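Local coordinates for protein putative epimerase (Burkholderia cenocepacia, PDB 4LW8) that is a putative epimerase of the NAD(P)-dependent epimerase/dehydratase family, probably acting on a nucleotide-linked sugar in the synthesis of lipopolysaccharide O-antigen, at residues Gly113-Leu118 against Lys172-Arg177; Gly31-Glu36 against Leu312-Asp317; Pro200-His205 against Ala262-Ile267; Pro154-Ala157 against Ala161-Lys164. One frame throughout, in Å; residues are numbered along the deposited sequence.

Contact 1: residues Gly113-Leu118 against Lys172-Arg177; sequences GTRNLL and KLWADR
The CA atoms of Leu118 and Trp174 lie 7.1 Å apart, where helix 103-122 meets a type I turn that runs from Lys172 to Ala175. The turn is closed by the bond from Ala175 N to Lys172 O, 3.2 Å long. Trp174 supplies about half of the buried surface. Its CG stands anti to its own carbonyl carbon (chi1 -64°), which sends the indole across to the helix. Leu118 covers one face of the ring. Leu118 CB sits almost straight above the Trp174 five-membered ring, 3.9 Å from its centroid and 9° off the normal, a CH-pi contact. Leu118 CD1 reaches farther round, to 3.6 Å from Trp174 CD1. Arg177 lies over the opposite indole face, and its guanidinium has Trp174 CE3 above its centre. A salt bridge from Arg177 NE to Asp176 OD1, 3.1 Å, steadies that group.

Helices 103-122 and 159-172 correspond to the helix pair through which extended short-chain dehydrogenases commonly dimerise. In keeping with this, Arg115 NE forms a salt bridge with Asp159 OD2 of the second subunit, and Arg115 also packs on Pro103 of that subunit.

The Arg115 chain is extended from CG to NE and runs past the indole edge. Arg115 CZ comes within 3.9 Å of Trp174 CZ2, close to the ring plane. That same CZ2 lies over the centre of the Arg115 guanidinium face. The two planes are 74° apart, so the indole presents its rim to a flat cation. Farther back along the chain, Arg115 CG approaches Trp174 NE1 to 3.9 Å.

Contact 2: residues Gly31-Glu36 against Leu312-Asp317; sequences GRYMAE and LRWMVD
Tyr33 and Trp314 reach for each other from opposite directions; their backbones stay far apart, and even the nearest CA pair, Tyr33 and Met315, is 14.3 Å apart. Tyr33 CB leaves helix 29-40 toward helix 308-321, with CG anti to the carbonyl carbon (chi1 -65°). The side chain also packs on Val227, Arg228 and Thr231 of helix 227-240. Tyr33 CE1 is 3.7 Å from Trp314 CH2, and it lies in the plane of the indole at its edge.

Helix 29-40 follows the glycine-rich turn of the Rossmann fold, and Gly31 fits the last glycine of the TGxxGxxG signature. Helix 308-321 is the last helix of the chain. The pair joins the Rossmann part, which probably binds the dinucleotide, to the C-terminal part.

Next along the side chain, Tyr33 CZ is also 3.7 Å from Trp314 CH2. The hydroxyl comes closest: Tyr33 OH is 3.2 Å from both CZ2 and CH2 of Trp314. Its hydrogen-bond partner is Val191 O, which also accepts from Arg32 NH2. The ring planes are 75° apart and the pair is oblique. Trp314 has a cation-pi partner in Arg228.

Contact 3: residues Pro200-His205 against Ala262-Ile267; sequences PKLVAH and AMLSRI
Leu264 reaches from helix 257-268 to both Leu202 and Val203 of helix 198-207, and these apolar contacts make up the whole meeting. The CA atoms of Val203 and Leu264 are 7.5 Å apart. Leu264 CG is anti to its carbonyl carbon (chi1 -73°), and this directs the forked end between the two neighbours. Leu264 CD1 touches Leu202 CB at 3.8 Å. Leu264 CD2 faces Val203 CG2 at a looser 4.2 Å, and these side chains cross at about a right angle. Val316 of helix 308-321 also packs on Leu264, so a third helix closes the cluster. Leu202 rests on Ile213 and Leu215 of strand 212-215. The site belongs to the smaller, C-terminal part of the epimerase fold.

Polar bonds lie around this core. His205 ND1 donates to Lys201 O over 2.7 Å, from above the carbonyl plane. His205 N reaches the same oxygen from the opposite face, so one carbonyl accepts both N-H groups and fixes the imidazole against its own helix. Ser265 OG is bonded to Tyr206 OH, which links the two helices at a separate point.

Methyl and methylene contacts have little directional demand. Shape and burial, more than bond geometry, set how these helices meet.

Contact 4: residues Pro154-Ala157 against Ala161-Lys164; sequences PAPA and AVSK
Pro156 and Ala161 bring the two segments together, their CA atoms 5.0 Å apart. The loop 154-157 is extended through Pro156 (phi -57°, psi 137°) and then bends at Ala157 to enter helix 159-172, whose early part packs back on the proline. Ala161 N, near the start of that helix, is hydrogen-bonded to Asn158 OD1.

Pro156 carries the contact. Pro156 CB sits over the peptide between Ala161 and Val162, 3.5 Å from Val162 N and 3.6 Å from Ala161 C. Pro156 CB also meets Ala161 CB at 3.6 Å. The next ring atom, Pro156 CG, touches Val162 CG2 at 3.7 Å, and the two side chains cross at about a right angle. Val162 CG2 is the branch anti to the carbonyl carbon, which places it beside the proline. Ala157 adds a light touch: Ala157 N lies 4.1 Å from Ala161 CB.

Tyr160 and Lys164 fit the YxxxK signature of short-chain dehydrogenases, and Ala161, Val162 and Ser163 are the three residues between them. Lys164 NZ is bonded to Ala134 O, and Ser163 OG to Asn110 ND2. Tyr169 of the second subunit packs on Pro156, and Ala166 of that subunit on Val162.

The contact is made by van der Waals packing of a ring on a helix backbone and two small side chains. It joins the loop to helix 159-172 on the side that meets the second subunit.

Contacts 1 and 4 share helix 159-172 and its two ends: contact 4 packs a loop on its start, and contact 1 uses the turn that follows it. Their centres are 19 Å apart, and both touch the second subunit. Contacts 2 and 3 meet directly through helix 308-321, where Val316 N is 3.7 Å from Val203 CG1 and Arg313 NH2 is 3.7 Å from Ile267 CG1. Contact 4 holds the lysine end of the YxxxK sequence, and contact 2 the last glycine of TGxxGxxG. As in relatives, the cofactor would be expected in the region between them; their nearest atoms are about 12 Å apart. Contacts 1 and 3 are farthest apart, 41 Å between centres.

Contact 1: residues Gly113-Leu118 against Lys172-Arg177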
loop_
_atom_site.group_PDB
_atom_site.type_symbol
_atom_site.label_atom_id
_atom_site.label_comp_id
_atom_site.label_asym_id
_atom_site.label_seq_id
_atom_site.Cartn_x
_atom_site.Cartn_y
_atom_site.Cartn_z
ATOM N N GLY A 113 0.299 10.805 -6.598
ATOM C CA GLY A 113 0.067 12.230 -6.392
ATOM C C GLY A 113 0.807 12.725 -5.150
ATOM O O GLY A 113 1.438 13.782 -5.155
ATOM N N THR A 114 0.735 11.951 -4.076
ATOM C CA THR A 114 1.476 12.276 -2.853
ATOM C C THR A 114 2.984 12.208 -3.104
ATOM O O THR A 114 3.740 13.063 -2.665
ATOM C CB THR A 114 1.095 11.332 -1.718
ATOM O OG1 THR A 114 -0.316 11.455 -1.483
ATOM C CG2 THR A 114 1.862 11.680 -0.439
ATOM N N ARG A 115 3.420 11.189 -3.835
ATOM C CA ARG A 115 4.829 11.077 -4.158
ATOM C C ARG A 115 5.304 12.294 -4.976
ATOM O O ARG A 115 6.397 12.828 -4.729
ATOM C CB ARG A 115 5.112 9.774 -4.912
ATOM C CG ARG A 115 6.600 9.452 -5.015
ATOM C CD ARG A 115 6.897 8.295 -5.946
ATOM N NE ARG A 115 8.322 7.977 -5.930
ATOM C CZ ARG A 115 9.245 8.635 -6.626
ATOM N NH1 ARG A 115 8.897 9.646 -7.408
ATOM N NH2 ARG A 115 10.523 8.281 -6.539
ATOM N N ASN A 116 4.486 12.746 -5.929
ATOM C CA ASN A 116 4.845 13.927 -6.710
ATOM C C ASN A 116 5.034 15.154 -5.841
ATOM O O ASN A 116 5.960 15.935 -6.065
ATOM C CB ASN A 116 3.795 14.228 -7.768
ATOM C CG ASN A 116 3.777 13.201 -8.869
ATOM O OD1 ASN A 116 4.724 12.442 -9.034
ATOM N ND2 ASN A 116 2.707 13.187 -9.642
ATOM N N LEU A 117 4.158 15.315 -4.853
ATOM C CA LEU A 117 4.277 16.415 -3.896
ATOM C C LEU A 117 5.591 16.342 -3.109
ATOM O O LEU A 117 6.287 17.346 -2.970
ATOM C CB LEU A 117 3.096 16.422 -2.919
ATOM C CG LEU A 117 3.238 17.372 -1.723
ATOM C CD1 LEU A 117 3.270 18.855 -2.172
ATOM C CD2 LEU A 117 2.110 17.131 -0.702
ATOM N N LEU A 118 5.912 15.160 -2.576
ATOM C CA LEU A 118 7.121 14.990 -1.772
ATOM C C LEU A 118 8.366 15.234 -2.619
ATOM O O LEU A 118 9.300 15.896 -2.166
ATOM C CB LEU A 118 7.157 13.582 -1.127
ATOM C CG LEU A 118 5.989 13.308 -0.166
ATOM C CD1 LEU A 118 6.010 11.886 0.342
ATOM C CD2 LEU A 118 5.976 14.286 1.024
ATOM N N LYS A 172 7.003 7.570 3.766
ATOM C CA LYS A 172 8.113 7.337 4.674
ATOM C C LYS A 172 9.424 7.117 3.932
ATOM O O LYS A 172 10.482 7.208 4.539
ATOM C CB LYS A 172 7.804 6.156 5.600
ATOM C CG LYS A 172 6.667 6.474 6.574
ATOM C CD LYS A 172 6.403 5.325 7.559
ATOM C CE LYS A 172 5.443 5.783 8.660
ATOM N NZ LYS A 172 5.206 4.765 9.713
ATOM N N LEU A 173 9.367 6.830 2.628
ATOM C CA LEU A 173 10.602 6.711 1.845
ATOM C C LEU A 173 11.321 8.065 1.748
ATOM O O LEU A 173 12.498 8.115 1.448
ATOM C CB LEU A 173 10.323 6.168 0.436
ATOM C CG LEU A 173 9.555 4.839 0.364
ATOM C CD1 LEU A 173 9.301 4.427 -1.079
ATOM C CD2 LEU A 173 10.313 3.729 1.106
ATOM N N TRP A 174 10.606 9.149 2.020
ATOM C CA TRP A 174 11.160 10.501 1.921
ATOM C C TRP A 174 11.603 11.065 3.279
ATOM O O TRP A 174 11.974 12.233 3.372
ATOM C CB TRP A 174 10.117 11.428 1.265
ATOM C CG TRP A 174 9.835 10.999 -0.144
ATOM C CD1 TRP A 174 8.949 10.029 -0.556
ATOM C CD2 TRP A 174 10.476 11.483 -1.327
ATOM N NE1 TRP A 174 8.995 9.898 -1.921
ATOM C CE2 TRP A 174 9.924 10.777 -2.422
ATOM C CE3 TRP A 174 11.455 12.461 -1.573
ATOM C CZ2 TRP A 174 10.321 11.012 -3.739
ATOM C CZ3 TRP A 174 11.860 12.687 -2.888
ATOM C CH2 TRP A 174 11.290 11.968 -3.952
ATOM N N ALA A 175 11.588 10.229 4.319
ATOM C CA ALA A 175 11.830 10.690 5.681
ATOM C C ALA A 175 13.238 11.260 5.862
ATOM O O ALA A 175 13.458 12.097 6.730
ATOM C CB ALA A 175 11.596 9.562 6.684
ATOM N N ASP A 176 14.187 10.814 5.047
ATOM C CA ASP A 176 15.561 11.318 5.147
ATOM C C ASP A 176 15.691 12.721 4.543
ATOM O O ASP A 176 16.704 13.394 4.728
ATOM C CB ASP A 176 16.544 10.354 4.460
ATOM C CG ASP A 176 16.155 10.050 3.003
ATOM O OD1 ASP A 176 14.948 10.150 2.663
ATOM O OD2 ASP A 176 17.056 9.715 2.196
ATOM N N ARG A 177 14.669 13.154 3.812
ATOM C CA ARG A 177 14.737 14.427 3.098
ATOM C C ARG A 177 13.739 15.456 3.621
ATOM O O ARG A 177 13.955 16.656 3.474
ATOM C CB ARG A 177 14.527 14.193 1.595
ATOM C CG ARG A 177 15.810 13.708 0.885
ATOM C CD ARG A 177 15.509 12.911 -0.382
ATOM N NE ARG A 177 14.949 11.590 -0.093
ATOM C CZ ARG A 177 14.655 10.679 -1.019
ATOM N NH1 ARG A 177 14.850 10.951 -2.306
ATOM N NH2 ARG A 177 14.158 9.500 -0.661
#

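Contact 2: residues Gly31-Glu36 against Leu312-Asp317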
loop_
_atom_site.group_PDB
_atom_site.type_symbol
_atom_site.label_atom_id
_atom_site.label_comp_id
_atom_site.label_asym_id
_atom_site.label_seq_id
_atom_site.Cartn_x
_atom_site.Cartn_y
_atom_site.Cartn_z
ATOM N N GLY A 31 -9.952 21.960 3.574
ATOM C CA GLY A 31 -9.040 23.034 3.206
ATOM C C GLY A 31 -9.528 24.418 3.602
ATOM O O GLY A 31 -8.746 25.255 4.020
ATOM N N ARG A 32 -10.825 24.656 3.481
ATOM C CA ARG A 32 -11.382 25.963 3.830
ATOM C C ARG A 32 -11.110 26.317 5.292
ATOM O O ARG A 32 -10.785 27.454 5.613
ATOM C CB ARG A 32 -12.883 26.007 3.550
ATOM C CG ARG A 32 -13.536 27.280 4.059
ATOM C CD ARG A 32 -14.899 27.514 3.451
ATOM N NE ARG A 32 -15.898 26.593 3.980
ATOM C CZ ARG A 32 -17.186 26.883 4.118
ATOM N NH1 ARG A 32 -17.644 28.087 3.787
ATOM N NH2 ARG A 32 -18.019 25.975 4.603
ATOM N N TYR A 33 -11.286 25.340 6.172
ATOM C CA TYR A 33 -10.986 25.506 7.586
ATOM C C TYR A 33 -9.472 25.503 7.884
ATOM O O TYR A 33 -9.019 26.217 8.771
ATOM C CB TYR A 33 -11.709 24.420 8.375
ATOM C CG TYR A 33 -13.207 24.592 8.270
ATOM C CD1 TYR A 33 -13.882 25.499 9.076
ATOM C CD2 TYR A 33 -13.941 23.883 7.326
ATOM C CE1 TYR A 33 -15.245 25.674 8.966
ATOM C CE2 TYR A 33 -15.312 24.042 7.218
ATOM C CZ TYR A 33 -15.953 24.948 8.036
ATOM O OH TYR A 33 -17.307 25.136 7.931
ATOM N N MET A 34 -8.694 24.707 7.150
ATOM C CA MET A 34 -7.243 24.680 7.344
ATOM C C MET A 34 -6.659 26.053 7.022
ATOM O O MET A 34 -5.730 26.537 7.684
ATOM C CB MET A 34 -6.583 23.614 6.458
ATOM C CG MET A 34 -5.148 23.286 6.868
ATOM S SD MET A 34 -5.083 22.462 8.468
ATOM C CE MET A 34 -4.056 23.604 9.409
ATOM N N ALA A 35 -7.227 26.683 6.003
ATOM C CA ALA A 35 -6.795 28.012 5.590
ATOM C C ALA A 35 -6.964 29.026 6.730
ATOM O O ALA A 35 -6.028 29.753 7.067
ATOM C CB ALA A 35 -7.566 28.446 4.356
ATOM N N GLU A 36 -8.146 29.056 7.340
ATOM C CA GLU A 36 -8.395 29.972 8.449
ATOM C C GLU A 36 -7.421 29.727 9.618
ATOM O O GLU A 36 -6.883 30.672 10.193
ATOM C CB GLU A 36 -9.845 29.851 8.923
ATOM C CG GLU A 36 -10.262 30.905 9.952
ATOM C CD GLU A 36 -9.780 30.592 11.363
ATOM O OE1 GLU A 36 -9.590 29.388 11.678
ATOM O OE2 GLU A 36 -9.584 31.553 12.147
ATOM N N LEU A 312 -23.596 19.986 15.340
ATOM C CA LEU A 312 -24.795 19.698 14.572
ATOM C C LEU A 312 -25.702 20.930 14.484
ATOM O O LEU A 312 -26.313 21.175 13.447
ATOM C CB LEU A 312 -25.546 18.509 15.178
ATOM C CG LEU A 312 -24.873 17.135 15.039
ATOM C CD1 LEU A 312 -25.549 16.089 15.924
ATOM C CD2 LEU A 312 -24.873 16.685 13.586
ATOM N N ARG A 313 -25.783 21.706 15.560
ATOM C CA ARG A 313 -26.625 22.903 15.555
ATOM C C ARG A 313 -26.043 23.921 14.583
ATOM O O ARG A 313 -26.766 24.576 13.832
ATOM C CB ARG A 313 -26.741 23.514 16.954
ATOM C CG ARG A 313 -27.787 24.625 17.032
ATOM C CD ARG A 313 -27.947 25.187 18.436
ATOM N NE ARG A 313 -28.567 24.239 19.362
ATOM C CZ ARG A 313 -29.880 24.029 19.463
ATOM N NH1 ARG A 313 -30.725 24.691 18.682
ATOM N NH2 ARG A 313 -30.347 23.154 20.345
ATOM N N TRP A 314 -24.721 24.033 14.617
ATOM C CA TRP A 314 -23.966 24.868 13.702
ATOM C C TRP A 314 -24.345 24.547 12.256
ATOM O O TRP A 314 -24.657 25.447 11.474
ATOM C CB TRP A 314 -22.475 24.651 13.949
ATOM C CG TRP A 314 -21.523 25.322 13.001
ATOM C CD1 TRP A 314 -21.536 26.630 12.600
ATOM C CD2 TRP A 314 -20.365 24.732 12.402
ATOM N NE1 TRP A 314 -20.474 26.878 11.760
ATOM C CE2 TRP A 314 -19.737 25.733 11.628
ATOM C CE3 TRP A 314 -19.803 23.451 12.436
ATOM C CZ2 TRP A 314 -18.580 25.488 10.888
ATOM C CZ3 TRP A 314 -18.646 23.212 11.705
ATOM C CH2 TRP A 314 -18.051 24.221 10.940
ATOM N N MET A 315 -24.360 23.256 11.924
ATOM C CA MET A 315 -24.683 22.794 10.568
ATOM C C MET A 315 -26.164 23.016 10.205
ATOM O O MET A 315 -26.480 23.434 9.086
ATOM C CB MET A 315 -24.308 21.309 10.420
ATOM C CG MET A 315 -22.793 21.045 10.576
ATOM S SD MET A 315 -22.360 19.301 10.790
ATOM C CE MET A 315 -22.900 18.591 9.237
ATOM N N VAL A 316 -27.070 22.707 11.130
ATOM C CA VAL A 316 -28.495 22.922 10.886
ATOM C C VAL A 316 -28.764 24.406 10.633
ATOM O O VAL A 316 -29.437 24.765 9.671
ATOM C CB VAL A 316 -29.374 22.436 12.059
ATOM C CG1 VAL A 316 -30.810 22.965 11.902
ATOM C CG2 VAL A 316 -29.378 20.905 12.133
ATOM N N ASP A 317 -28.217 25.259 11.492
ATOM C CA ASP A 317 -28.401 26.701 11.361
ATOM C C ASP A 317 -27.884 27.204 10.015
ATOM O O ASP A 317 -28.517 28.033 9.374
ATOM C CB ASP A 317 -27.700 27.449 12.499
ATOM C CG ASP A 317 -28.383 27.248 13.842
ATOM O OD1 ASP A 317 -29.557 26.818 13.864
ATOM O OD2 ASP A 317 -27.751 27.551 14.875
#

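Contact 3: residues Pro200-His205 against Ala262-Ile267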
loop_
_atom_site.group_PDB
_atom_site.type_symbol
_atom_site.label_atom_id
_atom_site.label_comp_id
_atom_site.label_asym_id
_atom_site.label_seq_id
_atom_site.Cartn_x
_atom_site.Cartn_y
_atom_site.Cartn_z
ATOM N N PRO A 200 -23.979 15.104 7.315
ATOM C CA PRO A 200 -24.624 16.133 6.482
ATOM C C PRO A 200 -25.954 15.680 5.855
ATOM O O PRO A 200 -26.866 16.497 5.683
ATOM C CB PRO A 200 -23.571 16.417 5.404
ATOM C CG PRO A 200 -22.259 16.159 6.122
ATOM C CD PRO A 200 -22.546 14.954 6.983
ATOM N N LYS A 201 -26.071 14.396 5.539
ATOM C CA LYS A 201 -27.331 13.856 5.024
ATOM C C LYS A 201 -28.440 14.002 6.071
ATOM O O LYS A 201 -29.533 14.494 5.771
ATOM C CB LYS A 201 -27.146 12.390 4.621
ATOM C CG LYS A 201 -28.354 11.718 3.954
ATOM C CD LYS A 201 -28.173 10.187 3.933
ATOM C CE LYS A 201 -29.407 9.462 3.396
ATOM N NZ LYS A 201 -29.310 7.966 3.526
ATOM N N LEU A 202 -28.136 13.608 7.309
ATOM C CA LEU A 202 -29.064 13.742 8.431
ATOM C C LEU A 202 -29.430 15.206 8.659
ATOM O O LEU A 202 -30.608 15.544 8.800
ATOM C CB LEU A 202 -28.458 13.159 9.708
ATOM C CG LEU A 202 -28.700 11.687 10.053
ATOM C CD1 LEU A 202 -28.575 10.812 8.833
ATOM C CD2 LEU A 202 -27.703 11.245 11.108
ATOM N N VAL A 203 -28.419 16.073 8.704
ATOM C CA VAL A 203 -28.654 17.508 8.897
ATOM C C VAL A 203 -29.540 18.082 7.783
ATOM O O VAL A 203 -30.484 18.825 8.055
ATOM C CB VAL A 203 -27.318 18.290 8.972
ATOM C CG1 VAL A 203 -27.541 19.801 8.813
ATOM C CG2 VAL A 203 -26.609 17.983 10.278
ATOM N N ALA A 204 -29.246 17.722 6.535
ATOM C CA ALA A 204 -30.020 18.212 5.393
ATOM C C ALA A 204 -31.486 17.812 5.516
ATOM O O ALA A 204 -32.382 18.612 5.242
ATOM C CB ALA A 204 -29.441 17.700 4.083
ATOM N N HIS A 205 -31.733 16.579 5.945
ATOM C CA HIS A 205 -33.108 16.125 6.111
ATOM C C HIS A 205 -33.819 16.913 7.208
ATOM O O HIS A 205 -34.929 17.405 7.001
ATOM C CB HIS A 205 -33.177 14.628 6.430
ATOM C CG HIS A 205 -33.003 13.741 5.235
ATOM N ND1 HIS A 205 -31.822 13.659 4.524
ATOM C CD2 HIS A 205 -33.872 12.903 4.615
ATOM C CE1 HIS A 205 -31.964 12.795 3.535
ATOM N NE2 HIS A 205 -33.203 12.332 3.561
ATOM N N ALA A 262 -31.286 11.676 18.128
ATOM C CA ALA A 262 -31.910 12.299 19.292
ATOM C C ALA A 262 -31.472 13.761 19.444
ATOM O O ALA A 262 -32.281 14.618 19.809
ATOM C CB ALA A 262 -31.593 11.512 20.546
ATOM N N MET A 263 -30.202 14.042 19.147
ATOM C CA MET A 263 -29.671 15.409 19.198
ATOM C C MET A 263 -30.350 16.320 18.185
ATOM O O MET A 263 -30.657 17.484 18.471
ATOM C CB MET A 263 -28.161 15.421 18.946
ATOM C CG MET A 263 -27.307 14.926 20.102
ATOM S SD MET A 263 -25.549 14.850 19.657
ATOM C CE MET A 263 -24.898 14.095 21.136
ATOM N N LEU A 264 -30.548 15.790 16.986
ATOM C CA LEU A 264 -31.131 16.568 15.911
ATOM C C LEU A 264 -32.616 16.767 16.150
ATOM O O LEU A 264 -33.158 17.827 15.830
ATOM C CB LEU A 264 -30.873 15.895 14.564
ATOM C CG LEU A 264 -29.425 15.998 14.062
ATOM C CD1 LEU A 264 -29.171 14.993 12.948
ATOM C CD2 LEU A 264 -29.123 17.419 13.577
ATOM N N SER A 265 -33.266 15.756 16.729
ATOM C CA SER A 265 -34.671 15.877 17.103
ATOM C C SER A 265 -34.861 17.022 18.092
ATOM O O SER A 265 -35.812 17.795 17.977
ATOM C CB SER A 265 -35.200 14.569 17.705
ATOM O OG SER A 265 -35.237 13.530 16.727
ATOM N N ARG A 266 -33.951 17.129 19.060
ATOM C CA ARG A 266 -34.019 18.199 20.057
ATOM C C ARG A 266 -33.793 19.557 19.396
ATOM O O ARG A 266 -34.469 20.536 19.721
ATOM C CB ARG A 266 -32.990 17.973 21.171
ATOM N N ILE A 267 -32.869 19.594 18.437
ATOM C CA ILE A 267 -32.543 20.824 17.719
ATOM C C ILE A 267 -33.684 21.269 16.792
ATOM O O ILE A 267 -34.054 22.446 16.760
ATOM C CB ILE A 267 -31.258 20.655 16.889
ATOM C CG1 ILE A 267 -30.041 20.518 17.809
ATOM C CG2 ILE A 267 -31.060 21.833 15.947
ATOM C CD1 ILE A 267 -28.788 19.975 17.111
#

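Contact 4: residues Pro154-Ala157 against Ala161-Lys164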
loop_
_atom_site.group_PDB
_atom_site.type_symbol
_atom_site.label_atom_id
_atom_site.label_comp_id
_atom_site.label_asym_id
_atom_site.label_seq_id
_atom_site.Cartn_x
_atom_site.Cartn_y
_atom_site.Cartn_z
ATOM N N PRO A 154 -3.110 -2.323 10.938
ATOM C CA PRO A 154 -4.031 -1.869 9.894
ATOM C C PRO A 154 -4.813 -3.033 9.302
ATOM O O PRO A 154 -4.306 -4.164 9.256
ATOM C CB PRO A 154 -3.104 -1.249 8.847
ATOM C CG PRO A 154 -1.851 -0.879 9.610
ATOM C CD PRO A 154 -1.707 -1.974 10.640
ATOM N N ALA A 155 -6.045 -2.764 8.891
ATOM C CA ALA A 155 -6.841 -3.733 8.137
ATOM C C ALA A 155 -7.799 -2.989 7.207
ATOM O O ALA A 155 -9.018 -3.085 7.357
ATOM C CB ALA A 155 -7.607 -4.665 9.087
ATOM N N PRO A 156 -7.251 -2.222 6.254
ATOM C CA PRO A 156 -8.105 -1.390 5.389
ATOM C C PRO A 156 -9.146 -2.240 4.648
ATOM O O PRO A 156 -8.815 -3.334 4.190
ATOM C CB PRO A 156 -7.098 -0.752 4.424
ATOM C CG PRO A 156 -5.918 -1.717 4.423
ATOM C CD PRO A 156 -5.830 -2.151 5.856
ATOM N N ALA A 157 -10.388 -1.762 4.570
ATOM C CA ALA A 157 -11.496 -2.598 4.106
ATOM C C ALA A 157 -12.070 -2.159 2.750
ATOM O O ALA A 157 -13.063 -2.708 2.288
ATOM C CB ALA A 157 -12.610 -2.633 5.155
ATOM N N ALA A 161 -9.183 3.001 1.440
ATOM C CA ALA A 161 -8.434 2.857 2.699
ATOM C C ALA A 161 -7.044 2.239 2.460
ATOM O O ALA A 161 -6.063 2.630 3.098
ATOM C CB ALA A 161 -9.242 2.026 3.706
ATOM N N VAL A 162 -6.966 1.275 1.542
ATOM C CA VAL A 162 -5.688 0.669 1.161
ATOM C C VAL A 162 -4.753 1.726 0.565
ATOM O O VAL A 162 -3.557 1.774 0.889
ATOM C CB VAL A 162 -5.872 -0.478 0.145
ATOM C CG1 VAL A 162 -4.492 -0.977 -0.360
ATOM C CG2 VAL A 162 -6.678 -1.638 0.767
ATOM N N SER A 163 -5.297 2.583 -0.294
ATOM C CA SER A 163 -4.477 3.599 -0.966
ATOM C C SER A 163 -3.935 4.604 0.046
ATOM O O SER A 163 -2.815 5.097 -0.111
ATOM C CB SER A 163 -5.269 4.311 -2.091
ATOM O OG SER A 163 -6.142 5.334 -1.616
ATOM N N LYS A 164 -4.711 4.895 1.092
ATOM C CA LYS A 164 -4.245 5.803 2.154
ATOM C C LYS A 164 -3.103 5.181 2.954
ATOM O O LYS A 164 -2.112 5.848 3.274
ATOM C CB LYS A 164 -5.396 6.181 3.093
ATOM C CG LYS A 164 -6.360 7.230 2.522
ATOM C CD LYS A 164 -5.633 8.569 2.335
ATOM C CE LYS A 164 -6.589 9.725 2.176
ATOM N NZ LYS A 164 -5.825 10.995 1.986
#